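Local coordinates for protein alpha-glucosidase ([Eubacterium] rectale, PDB 6PNR) that probably hydrolyses alpha-linked sulfoquinovosides, such as those derived from sulfolipid, as a family 31 glycoside hydrolase, at residues M513-P518 with H623-E628; V637-E640 with T644-F647; R509-A514 with E542-L547. One frame throughout, in Å; residues are numbered along the deposited sequence.

Contact 1 of 3, residues M513-P518 with H623-E628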
ATOM      1  N   MET A 513     -30.602   0.892 -16.754  1.00 26.17           N
ATOM      2  CA  MET A 513     -30.664   0.475 -15.355  1.00 26.50           C
ATOM      3  C   MET A 513     -31.453   1.476 -14.525  1.00 29.99           C
ATOM      4  O   MET A 513     -32.310   1.087 -13.713  1.00 27.29           O
ATOM      5  CB  MET A 513     -29.250   0.325 -14.779  1.00 23.88           C
ATOM      6  CG  MET A 513     -29.218   0.280 -13.248  1.00 24.06           C
ATOM      7  SD  MET A 513     -27.595  -0.060 -12.534  1.00 29.69           S
ATOM      8  CE  MET A 513     -26.785   1.527 -12.786  1.00 29.70           C
ATOM      9  N   ALA A 514     -31.189   2.769 -14.746  1.00 26.49           N
ATOM     10  CA  ALA A 514     -31.779   3.823 -13.932  1.00 27.84           C
ATOM     11  C   ALA A 514     -33.301   3.845 -14.024  1.00 28.61           C
ATOM     12  O   ALA A 514     -33.967   4.270 -13.069  1.00 26.11           O
ATOM     13  CB  ALA A 514     -31.206   5.180 -14.349  1.00 27.45           C
ATOM     14  N   MET A 515     -33.877   3.399 -15.149  1.00 26.27           N
ATOM     15  CA  MET A 515     -35.333   3.394 -15.224  1.00 31.43           C
ATOM     16  C   MET A 515     -35.957   2.379 -14.279  1.00 26.57           C
ATOM     17  O   MET A 515     -37.160   2.459 -14.036  1.00 30.10           O
ATOM     18  CB  MET A 515     -35.817   3.150 -16.659  1.00 29.35           C
ATOM     19  CG  MET A 515     -35.447   1.803 -17.251  1.00 30.97           C
ATOM     20  SD  MET A 515     -35.936   1.733 -18.999  1.00 31.28           S
ATOM     21  CE  MET A 515     -35.574   0.027 -19.412  1.00 29.27           C
ATOM     22  N   PHE A 516     -35.176   1.447 -13.731  1.00 28.93           N
ATOM     23  CA  PHE A 516     -35.642   0.562 -12.665  1.00 29.45           C
ATOM     24  C   PHE A 516     -35.102   1.001 -11.309  1.00 28.31           C
ATOM     25  O   PHE A 516     -34.656   0.175 -10.516  1.00 26.09           O
ATOM     26  CB  PHE A 516     -35.253  -0.888 -12.951  1.00 30.45           C
ATOM     27  CG  PHE A 516     -35.840  -1.440 -14.218  1.00 29.06           C
ATOM     28  CD1 PHE A 516     -37.159  -1.876 -14.259  1.00 29.00           C
ATOM     29  CD2 PHE A 516     -35.063  -1.538 -15.366  1.00 28.77           C
ATOM     30  CE1 PHE A 516     -37.700  -2.391 -15.424  1.00 28.49           C
ATOM     31  CE2 PHE A 516     -35.597  -2.042 -16.545  1.00 30.72           C
ATOM     32  CZ  PHE A 516     -36.923  -2.473 -16.573  1.00 31.01           C
ATOM     33  N   THR A 517     -35.090   2.314 -11.044  1.00 26.74           N
ATOM     34  CA  THR A 517     -34.731   2.892  -9.754  1.00 24.92           C
ATOM     35  C   THR A 517     -35.746   3.994  -9.466  1.00 26.00           C
ATOM     36  O   THR A 517     -36.514   4.352 -10.366  1.00 27.58           O
ATOM     37  CB  THR A 517     -33.294   3.448  -9.758  1.00 30.80           C
ATOM     38  OG1 THR A 517     -33.239   4.643 -10.547  1.00 26.84           O
ATOM     39  CG2 THR A 517     -32.282   2.416 -10.301  1.00 23.05           C
ATOM     40  N   PRO A 518     -35.791   4.563  -8.252  1.00 23.07           N
ATOM     41  CA  PRO A 518     -36.823   5.578  -7.957  1.00 23.68           C
ATOM     42  C   PRO A 518     -36.697   6.902  -8.708  1.00 32.00           C
ATOM     43  O   PRO A 518     -37.694   7.636  -8.755  1.00 28.39           O
ATOM     44  CB  PRO A 518     -36.670   5.807  -6.445  1.00 28.14           C
ATOM     45  CG  PRO A 518     -35.998   4.585  -5.934  1.00 30.92           C
ATOM     46  CD  PRO A 518     -35.071   4.149  -7.034  1.00 24.02           C
ATOM     47  N   HIS A 623     -39.762 -12.871 -18.571  1.00 36.47           N
ATOM     48  CA  HIS A 623     -38.843 -11.883 -19.131  1.00 38.39           C
ATOM     49  C   HIS A 623     -39.629 -10.705 -19.697  1.00 38.61           C
ATOM     50  O   HIS A 623     -40.554 -10.890 -20.495  1.00 37.88           O
ATOM     51  CB  HIS A 623     -37.977 -12.520 -20.215  1.00 38.59           C
ATOM     52  CG  HIS A 623     -36.947 -11.599 -20.786  1.00 40.00           C
ATOM     53  ND1 HIS A 623     -36.953 -11.205 -22.106  1.00 42.03           N
ATOM     54  CD2 HIS A 623     -35.872 -11.000 -20.219  1.00 41.17           C
ATOM     55  CE1 HIS A 623     -35.928 -10.401 -22.329  1.00 45.90           C
ATOM     56  NE2 HIS A 623     -35.255 -10.259 -21.200  1.00 38.54           N
ATOM     57  N   LEU A 624     -39.257  -9.489 -19.285  1.00 38.11           N
ATOM     58  CA  LEU A 624     -40.121  -8.331 -19.515  1.00 37.33           C
ATOM     59  C   LEU A 624     -40.323  -8.047 -20.999  1.00 35.19           C
ATOM     60  O   LEU A 624     -41.437  -7.720 -21.429  1.00 39.49           O
ATOM     61  CB  LEU A 624     -39.545  -7.096 -18.816  1.00 38.38           C
ATOM     62  CG  LEU A 624     -40.266  -5.770 -19.091  1.00 34.12           C
ATOM     63  CD1 LEU A 624     -41.713  -5.810 -18.577  1.00 34.84           C
ATOM     64  CD2 LEU A 624     -39.504  -4.612 -18.457  1.00 35.02           C
ATOM     65  N   TRP A 625     -39.259  -8.132 -21.796  1.00 34.87           N
ATOM     66  CA  TRP A 625     -39.337  -7.689 -23.183  1.00 38.43           C
ATOM     67  C   TRP A 625     -39.896  -8.752 -24.123  1.00 41.86           C
ATOM     68  O   TRP A 625     -40.468  -8.402 -25.166  1.00 41.08           O
ATOM     69  CB  TRP A 625     -37.951  -7.230 -23.671  1.00 36.51           C
ATOM     70  CG  TRP A 625     -37.260  -6.291 -22.697  1.00 34.80           C
ATOM     71  CD1 TRP A 625     -36.134  -6.552 -21.962  1.00 33.32           C
ATOM     72  CD2 TRP A 625     -37.671  -4.960 -22.338  1.00 31.36           C
ATOM     73  NE1 TRP A 625     -35.816  -5.465 -21.181  1.00 32.09           N
ATOM     74  CE2 TRP A 625     -36.741  -4.475 -21.392  1.00 33.32           C
ATOM     75  CE3 TRP A 625     -38.729  -4.131 -22.729  1.00 33.63           C
ATOM     76  CZ2 TRP A 625     -36.843  -3.190 -20.827  1.00 29.09           C
ATOM     77  CZ3 TRP A 625     -38.830  -2.862 -22.169  1.00 33.78           C
ATOM     78  CH2 TRP A 625     -37.891  -2.407 -21.225  1.00 30.44           C
ATOM     79  N   THR A 626     -39.752 -10.036 -23.787  1.00 41.82           N
ATOM     80  CA  THR A 626     -40.202 -11.102 -24.673  1.00 40.78           C
ATOM     81  C   THR A 626     -41.435 -11.846 -24.188  1.00 47.85           C
ATOM     82  O   THR A 626     -42.141 -12.426 -25.015  1.00 41.21           O
ATOM     83  CB  THR A 626     -39.082 -12.127 -24.903  1.00 47.51           C
ATOM     84  OG1 THR A 626     -38.654 -12.672 -23.644  1.00 43.26           O
ATOM     85  CG2 THR A 626     -37.902 -11.473 -25.613  1.00 40.44           C
ATOM     86  N   GLY A 627     -41.722 -11.835 -22.887  1.00 43.14           N
ATOM     87  CA  GLY A 627     -42.799 -12.633 -22.346  1.00 45.75           C
ATOM     88  C   GLY A 627     -42.441 -14.076 -22.066  1.00 46.48           C
ATOM     89  O   GLY A 627     -43.286 -14.813 -21.543  1.00 52.14           O
ATOM     90  N   GLU A 628     -41.223 -14.502 -22.389  1.00 42.72           N
ATOM     91  CA  GLU A 628     -40.816 -15.877 -22.142  1.00 49.26           C
ATOM     92  C   GLU A 628     -40.775 -16.171 -20.645  1.00 50.01           C
ATOM     93  O   GLU A 628     -40.358 -15.334 -19.844  1.00 47.10           O
ATOM     94  CB  GLU A 628     -39.452 -16.143 -22.767  1.00 47.93           C
ATOM     95  CG  GLU A 628     -39.038 -17.603 -22.709  1.00 60.99           C
ATOM     96  CD  GLU A 628     -37.839 -17.900 -23.588  1.00 69.47           C
ATOM     97  OE1 GLU A 628     -37.250 -16.937 -24.133  1.00 68.23           O
ATOM     98  OE2 GLU A 628     -37.491 -19.096 -23.735  1.00 67.23           O
TER
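Met-515 and Phe-516 meet Leu-624 and Trp-625 where the barrel domain of a family 31 hydrolase is packed against its C-terminal beta domain. One partner is the type I beta turn Ala-514 to Thr-517 at the C-terminal end of helix 504-514; the other is the loop of the beta hairpin formed by strands 621-623 and 629-630. The backbones stay far apart, with Phe-516 CA and Leu-624 CA 12.1 Å from each other, and the side chains span the gap from opposite directions.

Met-515 reaches across with a straight chain. Although CG starts between the backbone N and the carbonyl carbon (chi1 63°), the torsions beyond it are extended and carry CE to the indole edge, 3.7 Å from Trp-625 CZ2 and near the ring plane. Beside it, Phe-516 presents CZ to Leu-624 CD2 at 3.8 Å, the methyl again lying at the ring edge. That same CD2 rests over one face of the Trp-625 ring, towards its rim, so Leu-624 braces both aromatic groups.

The rotation of the indole is further constrained from outside: NE1 donates to Thr-644 O, Arg-546 makes a cation-pi contact with the ring, and Tyr-643 meets it edge-to-face.

Further back, each loop holds its own shape. In the turn, Thr-517 OG1 donates to a lone pair of Ala-514 O in the carbonyl plane, 2.7 Å away. In the hairpin, His-623 N binds Glu-628 O and Gly-627 N binds His-623 O, each at 2.8 Å, with Gly-627 at a positive phi. The histidine side chain also takes part, its ND1 sharing a 2.7 Å hydrogen bond with Thr-626 OG1.

Contact 2 of 3, residues V637-E640 with T644-F647; sequences VSAE and TPAF
Val-637 packs onto Pro-645 and Phe-647 inside the beta sandwich expected of a family 31 C-terminal domain. The two segments flank a short connection between strands 633-638 and 646-649, which belong to different antiparallel sheets and pass the chain from one to the other. Val-637 pairs its backbone with Trp-612 of strand 611-616 and Phe-647 with Leu-600 of strand 599-601, so what meets between the sheets is side chains, all apolar.

From CB, which points toward the opposite segment, the valine branches to two targets. CG1 stands anti to the carbonyl carbon (chi1 -62°) and heads for the phenyl ring, coming within 3.7 Å of Phe-647 CZ and 3.9 Å of CE2 in the same ring. The methyl lies in the ring plane, so it butts against the edge. Phe-647 approaches from the opposite direction, and its ring also meets that of His-623 with the planes inclined at about 55°. The second valine methyl, CG2, is turned to the proline and makes a looser contact, 4.3 Å from Pro-645 CB.

Two residues on, just past the end of the strand, Ala-639 points its CB toward the same proline, while Ser-638 between them directs its CB away. Trp-612 packs against both Ala-639 and Pro-645. The proline ring thus serves both inward residues, offering CB to Val-637 and, 3.9 Å from Ala-639 CB, its CG.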
ATOM      1  N   VAL A 637     -30.249 -14.411 -21.679  1.00 39.03           N
ATOM      2  CA  VAL A 637     -31.301 -13.755 -22.444  1.00 35.64           C
ATOM      3  C   VAL A 637     -30.671 -12.783 -23.429  1.00 39.70           C
ATOM      4  O   VAL A 637     -29.572 -12.267 -23.206  1.00 39.43           O
ATOM      5  CB  VAL A 637     -32.305 -13.017 -21.530  1.00 40.42           C
ATOM      6  CG1 VAL A 637     -33.007 -14.005 -20.600  1.00 40.24           C
ATOM      7  CG2 VAL A 637     -31.595 -11.924 -20.731  1.00 36.56           C
ATOM      8  N   SER A 638     -31.378 -12.533 -24.530  1.00 41.09           N
ATOM      9  CA  SER A 638     -30.974 -11.444 -25.403  1.00 40.04           C
ATOM     10  C   SER A 638     -31.033 -10.140 -24.619  1.00 40.51           C
ATOM     11  O   SER A 638     -31.964  -9.906 -23.843  1.00 34.72           O
ATOM     12  CB  SER A 638     -31.874 -11.365 -26.635  1.00 33.39           C
ATOM     13  OG  SER A 638     -31.460 -10.294 -27.460  1.00 39.82           O
ATOM     14  N   ALA A 639     -30.029  -9.291 -24.813  1.00 40.13           N
ATOM     15  CA  ALA A 639     -29.904  -8.076 -24.017  1.00 37.43           C
ATOM     16  C   ALA A 639     -29.254  -6.983 -24.863  1.00 38.21           C
ATOM     17  O   ALA A 639     -28.221  -6.412 -24.514  1.00 37.77           O
ATOM     18  CB  ALA A 639     -29.114  -8.357 -22.740  1.00 31.21           C
ATOM     19  N   GLU A 640     -29.857  -6.692 -26.013  1.00 33.92           N
ATOM     20  CA  GLU A 640     -29.383  -5.595 -26.833  1.00 38.61           C
ATOM     21  C   GLU A 640     -29.602  -4.270 -26.100  1.00 40.08           C
ATOM     22  O   GLU A 640     -30.341  -4.183 -25.112  1.00 31.72           O
ATOM     23  CB  GLU A 640     -30.087  -5.584 -28.195  1.00 39.68           C
ATOM     24  CG  GLU A 640     -30.031  -6.911 -28.970  1.00 41.81           C
ATOM     25  CD  GLU A 640     -28.662  -7.219 -29.593  1.00 46.57           C
ATOM     26  OE1 GLU A 640     -27.763  -6.342 -29.627  1.00 40.71           O
ATOM     27  OE2 GLU A 640     -28.490  -8.365 -30.065  1.00 44.68           O
ATOM     28  N   THR A 644     -32.938  -4.053 -20.981  1.00 31.08           N
ATOM     29  CA  THR A 644     -32.393  -4.460 -19.693  1.00 29.14           C
ATOM     30  C   THR A 644     -32.801  -5.898 -19.373  1.00 29.28           C
ATOM     31  O   THR A 644     -33.960  -6.268 -19.580  1.00 34.07           O
ATOM     32  CB  THR A 644     -32.920  -3.537 -18.586  1.00 30.13           C
ATOM     33  OG1 THR A 644     -32.913  -2.185 -19.051  1.00 29.32           O
ATOM     34  CG2 THR A 644     -32.073  -3.654 -17.325  1.00 28.26           C
ATOM     35  N   PRO A 645     -31.885  -6.732 -18.864  1.00 29.99           N
ATOM     36  CA  PRO A 645     -32.303  -8.045 -18.363  1.00 31.38           C
ATOM     37  C   PRO A 645     -33.221  -7.895 -17.160  1.00 29.51           C
ATOM     38  O   PRO A 645     -32.755  -7.763 -16.026  1.00 32.20           O
ATOM     39  CB  PRO A 645     -30.973  -8.718 -18.003  1.00 30.12           C
ATOM     40  CG  PRO A 645     -29.981  -8.047 -18.909  1.00 30.43           C
ATOM     41  CD  PRO A 645     -30.423  -6.608 -18.891  1.00 28.66           C
ATOM     42  N   ALA A 646     -34.530  -7.886 -17.402  1.00 30.48           N
ATOM     43  CA  ALA A 646     -35.517  -7.603 -16.371  1.00 30.14           C
ATOM     44  C   ALA A 646     -36.628  -8.637 -16.444  1.00 35.70           C
ATOM     45  O   ALA A 646     -37.083  -8.997 -17.533  1.00 34.48           O
ATOM     46  CB  ALA A 646     -36.100  -6.199 -16.525  1.00 29.23           C
ATOM     47  N   PHE A 647     -37.058  -9.106 -15.276  1.00 32.65           N
ATOM     48  CA  PHE A 647     -38.046 -10.170 -15.159  1.00 35.00           C
ATOM     49  C   PHE A 647     -39.044  -9.771 -14.085  1.00 35.87           C
ATOM     50  O   PHE A 647     -38.689  -9.082 -13.125  1.00 33.14           O
ATOM     51  CB  PHE A 647     -37.378 -11.511 -14.798  1.00 33.39           C
ATOM     52  CG  PHE A 647     -36.222 -11.872 -15.701  1.00 35.74           C
ATOM     53  CD1 PHE A 647     -34.985 -11.248 -15.559  1.00 32.74           C
ATOM     54  CD2 PHE A 647     -36.373 -12.823 -16.695  1.00 35.86           C
ATOM     55  CE1 PHE A 647     -33.932 -11.549 -16.399  1.00 33.52           C
ATOM     56  CE2 PHE A 647     -35.317 -13.144 -17.534  1.00 38.88           C
ATOM     57  CZ  PHE A 647     -34.090 -12.502 -17.385  1.00 35.16           C
TER

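Contact 3 of 3, residues R509-A514 with E542-L547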
ATOM      1  N   ARG A 509     -26.506   2.240 -21.478  1.00 24.77           N
ATOM      2  CA  ARG A 509     -26.553   1.141 -20.513  1.00 26.13           C
ATOM      3  C   ARG A 509     -26.878   1.648 -19.113  1.00 29.28           C
ATOM      4  O   ARG A 509     -27.579   0.971 -18.354  1.00 28.03           O
ATOM      5  CB  ARG A 509     -25.225   0.373 -20.482  1.00 28.38           C
ATOM      6  CG  ARG A 509     -25.001  -0.575 -21.658  1.00 29.43           C
ATOM      7  CD  ARG A 509     -26.085  -1.669 -21.718  1.00 30.84           C
ATOM      8  NE  ARG A 509     -25.737  -2.644 -22.749  1.00 30.92           N
ATOM      9  CZ  ARG A 509     -26.564  -3.546 -23.269  1.00 35.78           C
ATOM     10  NH1 ARG A 509     -27.826  -3.621 -22.865  1.00 27.95           N
ATOM     11  NH2 ARG A 509     -26.115  -4.378 -24.206  1.00 35.67           N
ATOM     12  N   TRP A 510     -26.344   2.817 -18.736  1.00 25.32           N
ATOM     13  CA  TRP A 510     -26.665   3.371 -17.420  1.00 23.69           C
ATOM     14  C   TRP A 510     -28.128   3.791 -17.338  1.00 23.23           C
ATOM     15  O   TRP A 510     -28.787   3.573 -16.315  1.00 26.12           O
ATOM     16  CB  TRP A 510     -25.751   4.562 -17.112  1.00 23.88           C
ATOM     17  CG  TRP A 510     -25.303   4.691 -15.649  1.00 25.00           C
ATOM     18  CD1 TRP A 510     -26.097   4.820 -14.543  1.00 24.34           C
ATOM     19  CD2 TRP A 510     -23.945   4.762 -15.180  1.00 26.62           C
ATOM     20  NE1 TRP A 510     -25.312   4.941 -13.407  1.00 24.66           N
ATOM     21  CE2 TRP A 510     -23.990   4.917 -13.778  1.00 21.14           C
ATOM     22  CE3 TRP A 510     -22.694   4.685 -15.814  1.00 24.98           C
ATOM     23  CZ2 TRP A 510     -22.835   4.990 -12.996  1.00 23.03           C
ATOM     24  CZ3 TRP A 510     -21.545   4.762 -15.038  1.00 23.47           C
ATOM     25  CH2 TRP A 510     -21.626   4.915 -13.640  1.00 24.45           C
ATOM     26  N   ALA A 511     -28.656   4.403 -18.399  1.00 24.66           N
ATOM     27  CA  ALA A 511     -30.043   4.855 -18.361  1.00 26.90           C
ATOM     28  C   ALA A 511     -31.023   3.680 -18.277  1.00 28.00           C
ATOM     29  O   ALA A 511     -32.071   3.784 -17.622  1.00 25.33           O
ATOM     30  CB  ALA A 511     -30.329   5.729 -19.579  1.00 27.38           C
ATOM     31  N   GLU A 512     -30.705   2.554 -18.923  1.00 22.47           N
ATOM     32  CA  GLU A 512     -31.626   1.417 -18.921  1.00 25.83           C
ATOM     33  C   GLU A 512     -31.623   0.677 -17.585  1.00 29.94           C
ATOM     34  O   GLU A 512     -32.563  -0.083 -17.307  1.00 29.70           O
ATOM     35  CB  GLU A 512     -31.301   0.452 -20.075  1.00 25.16           C
ATOM     36  CG  GLU A 512     -30.161  -0.527 -19.826  1.00 27.51           C
ATOM     37  CD  GLU A 512     -29.756  -1.307 -21.081  1.00 33.71           C
ATOM     38  OE1 GLU A 512     -29.764  -0.721 -22.186  1.00 34.53           O
ATOM     39  OE2 GLU A 512     -29.428  -2.507 -20.964  1.00 29.21           O
ATOM     40  N   MET A 513     -30.602   0.892 -16.754  1.00 26.17           N
ATOM     41  CA  MET A 513     -30.664   0.475 -15.355  1.00 26.50           C
ATOM     42  C   MET A 513     -31.453   1.476 -14.525  1.00 29.99           C
ATOM     43  O   MET A 513     -32.310   1.087 -13.713  1.00 27.29           O
ATOM     44  CB  MET A 513     -29.250   0.325 -14.779  1.00 23.88           C
ATOM     45  CG  MET A 513     -29.218   0.280 -13.248  1.00 24.06           C
ATOM     46  SD  MET A 513     -27.595  -0.060 -12.534  1.00 29.69           S
ATOM     47  CE  MET A 513     -26.785   1.527 -12.786  1.00 29.70           C
ATOM     48  N   ALA A 514     -31.189   2.769 -14.746  1.00 26.49           N
ATOM     49  CA  ALA A 514     -31.779   3.823 -13.932  1.00 27.84           C
ATOM     50  C   ALA A 514     -33.301   3.845 -14.024  1.00 28.61           C
ATOM     51  O   ALA A 514     -33.967   4.270 -13.069  1.00 26.11           O
ATOM     52  CB  ALA A 514     -31.206   5.180 -14.349  1.00 27.45           C
ATOM     53  N   GLU A 542     -33.754   9.707 -29.014  1.00 32.05           N
ATOM     54  CA  GLU A 542     -34.898   8.859 -29.329  1.00 33.96           C
ATOM     55  C   GLU A 542     -34.947   7.644 -28.412  1.00 28.69           C
ATOM     56  O   GLU A 542     -36.023   7.264 -27.929  1.00 29.65           O
ATOM     57  CB  GLU A 542     -34.840   8.431 -30.796  1.00 35.10           C
ATOM     58  CG  GLU A 542     -34.944   9.601 -31.773  1.00 41.93           C
ATOM     59  CD  GLU A 542     -34.435   9.249 -33.173  1.00 53.29           C
ATOM     60  OE1 GLU A 542     -34.356   8.037 -33.487  1.00 53.11           O
ATOM     61  OE2 GLU A 542     -34.106  10.184 -33.949  1.00 50.66           O
ATOM     62  N   ARG A 543     -33.787   7.031 -28.152  1.00 28.86           N
ATOM     63  CA  ARG A 543     -33.718   5.902 -27.228  1.00 28.07           C
ATOM     64  C   ARG A 543     -34.082   6.318 -25.808  1.00 28.64           C
ATOM     65  O   ARG A 543     -34.799   5.600 -25.107  1.00 31.83           O
ATOM     66  CB  ARG A 543     -32.313   5.294 -27.252  1.00 27.48           C
ATOM     67  CG  ARG A 543     -32.003   4.461 -28.485  1.00 29.64           C
ATOM     68  CD  ARG A 543     -30.518   4.116 -28.502  1.00 32.92           C
ATOM     69  NE  ARG A 543     -30.156   3.233 -29.604  1.00 36.42           N
ATOM     70  CZ  ARG A 543     -30.267   1.911 -29.548  1.00 40.81           C
ATOM     71  NH1 ARG A 543     -30.734   1.332 -28.446  1.00 39.85           N
ATOM     72  NH2 ARG A 543     -29.909   1.170 -30.588  1.00 45.40           N
ATOM     73  N   LEU A 544     -33.554   7.456 -25.351  1.00 29.85           N
ATOM     74  CA  LEU A 544     -33.822   7.908 -23.994  1.00 26.10           C
ATOM     75  C   LEU A 544     -35.312   8.196 -23.800  1.00 27.13           C
ATOM     76  O   LEU A 544     -35.874   7.919 -22.732  1.00 25.79           O
ATOM     77  CB  LEU A 544     -32.967   9.143 -23.692  1.00 24.53           C
ATOM     78  CG  LEU A 544     -33.045   9.732 -22.287  1.00 30.18           C
ATOM     79  CD1 LEU A 544     -32.670   8.667 -21.270  1.00 22.98           C
ATOM     80  CD2 LEU A 544     -32.100  10.921 -22.197  1.00 27.70           C
ATOM     81  N   ALA A 545     -35.969   8.745 -24.825  1.00 28.95           N
ATOM     82  CA  ALA A 545     -37.415   8.947 -24.757  1.00 29.26           C
ATOM     83  C   ALA A 545     -38.138   7.653 -24.404  1.00 31.76           C
ATOM     84  O   ALA A 545     -39.040   7.642 -23.557  1.00 32.01           O
ATOM     85  CB  ALA A 545     -37.931   9.494 -26.091  1.00 28.65           C
ATOM     86  N   ARG A 546     -37.751   6.548 -25.044  1.00 31.53           N
ATOM     87  CA  ARG A 546     -38.339   5.254 -24.718  1.00 28.99           C
ATOM     88  C   ARG A 546     -38.033   4.845 -23.278  1.00 31.11           C
ATOM     89  O   ARG A 546     -38.936   4.437 -22.533  1.00 30.31           O
ATOM     90  CB  ARG A 546     -37.843   4.201 -25.702  1.00 30.97           C
ATOM     91  CG  ARG A 546     -38.042   2.757 -25.241  1.00 31.39           C
ATOM     92  CD  ARG A 546     -37.610   1.799 -26.338  1.00 30.94           C
ATOM     93  NE  ARG A 546     -37.719   0.404 -25.952  1.00 34.62           N
ATOM     94  CZ  ARG A 546     -36.849  -0.236 -25.183  1.00 38.51           C
ATOM     95  NH1 ARG A 546     -35.783   0.398 -24.686  1.00 33.97           N
ATOM     96  NH2 ARG A 546     -37.048  -1.519 -24.910  1.00 37.59           N
ATOM     97  N   LEU A 547     -36.763   4.954 -22.862  1.00 27.77           N
ATOM     98  CA  LEU A 547     -36.391   4.528 -21.514  1.00 26.66           C
ATOM     99  C   LEU A 547     -37.132   5.338 -20.457  1.00 27.68           C
ATOM    100  O   LEU A 547     -37.611   4.786 -19.459  1.00 30.63           O
ATOM    101  CB  LEU A 547     -34.874   4.646 -21.314  1.00 26.65           C
ATOM    102  CG  LEU A 547     -33.982   3.879 -22.313  1.00 26.55           C
ATOM    103  CD1 LEU A 547     -32.500   4.143 -22.072  1.00 22.14           C
ATOM    104  CD2 LEU A 547     -34.261   2.378 -22.315  1.00 25.85           C
TER
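Ala-511 faces Leu-547 and Leu-544 across two nearly parallel helices of the catalytic barrel domain, 504-514 and 538-568. The axes of the short segments run 10.1 Å apart at an angle of 14°, and the small alanine is what the longer leucines reach toward.

Leu-547 does most of the touching. Its CG lies anti to the carbonyl carbon (chi1 -57°), which projects the forked end at the other helix, and the two methyls divide the work. CD1 meets Ala-511 CB at 3.7 Å and also lies over the backbone at Glu-512 N; CD2 turns to Glu-512 CB, 4.2 Å away. Leu-544, one turn earlier, has its CB directed alongside the other helix, yet its CD1 bends in to within 4.1 Å of Ala-511 CB. The alanine methyl is thus approached by two leucine methyls that stand three residues apart on one helix.

Glu-512 lends only its base to this packing. Beyond CB the chain extends to a salt bridge on its own helix, where Arg-509 NH1 donates to OE2 at 2.7 Å with an angle of 150°. The carboxylate oxygen lies in the guanidinium plane at its edge, whereas NH1 meets it on the syn side from somewhat out of the carboxylate plane. The other oxygen, OE1, accepts from Gly-642 N, while Arg-509 NH2 binds Ala-639 O, tying both ends of the pair to the C-terminal domain.

With both oxygens engaged, the buried carboxylate is held against rotation. Arg-543, salt-bridged to Asp-539, and Arg-546, whose NH1 binds Gly-642 O, keep their NH1 atoms 6.7 and 6.6 Å from Glu-512 OE1, so their influence is probably modest. The Arg-509 salt bridge and the Gly-642 N-H probably stabilise the ionised glutamate beside an otherwise apolar helix interface.

In the fold
All three contacts are buried, yet they lie at different levels of the architecture. Contact 3 is internal to the barrel domain and contact 2 to the C-terminal domain, while contact 1 crosses between them. Contacts 1 and 3 share helix 504-514, contact 1 using the turn at its C-terminal end and contact 3 its last turns. Each is apolar where its own segments meet; polar bonds instead join one contact to another. Thr-644 OG1 of contact 2 hydrogen-bonds Glu-512 O of contact 3, and Leu-624 N of contact 1 bonds Ala-646 O of contact 2. The salt bridge belongs to contact 3, whereas aromatic rings carry contact 1 and part of contact 2.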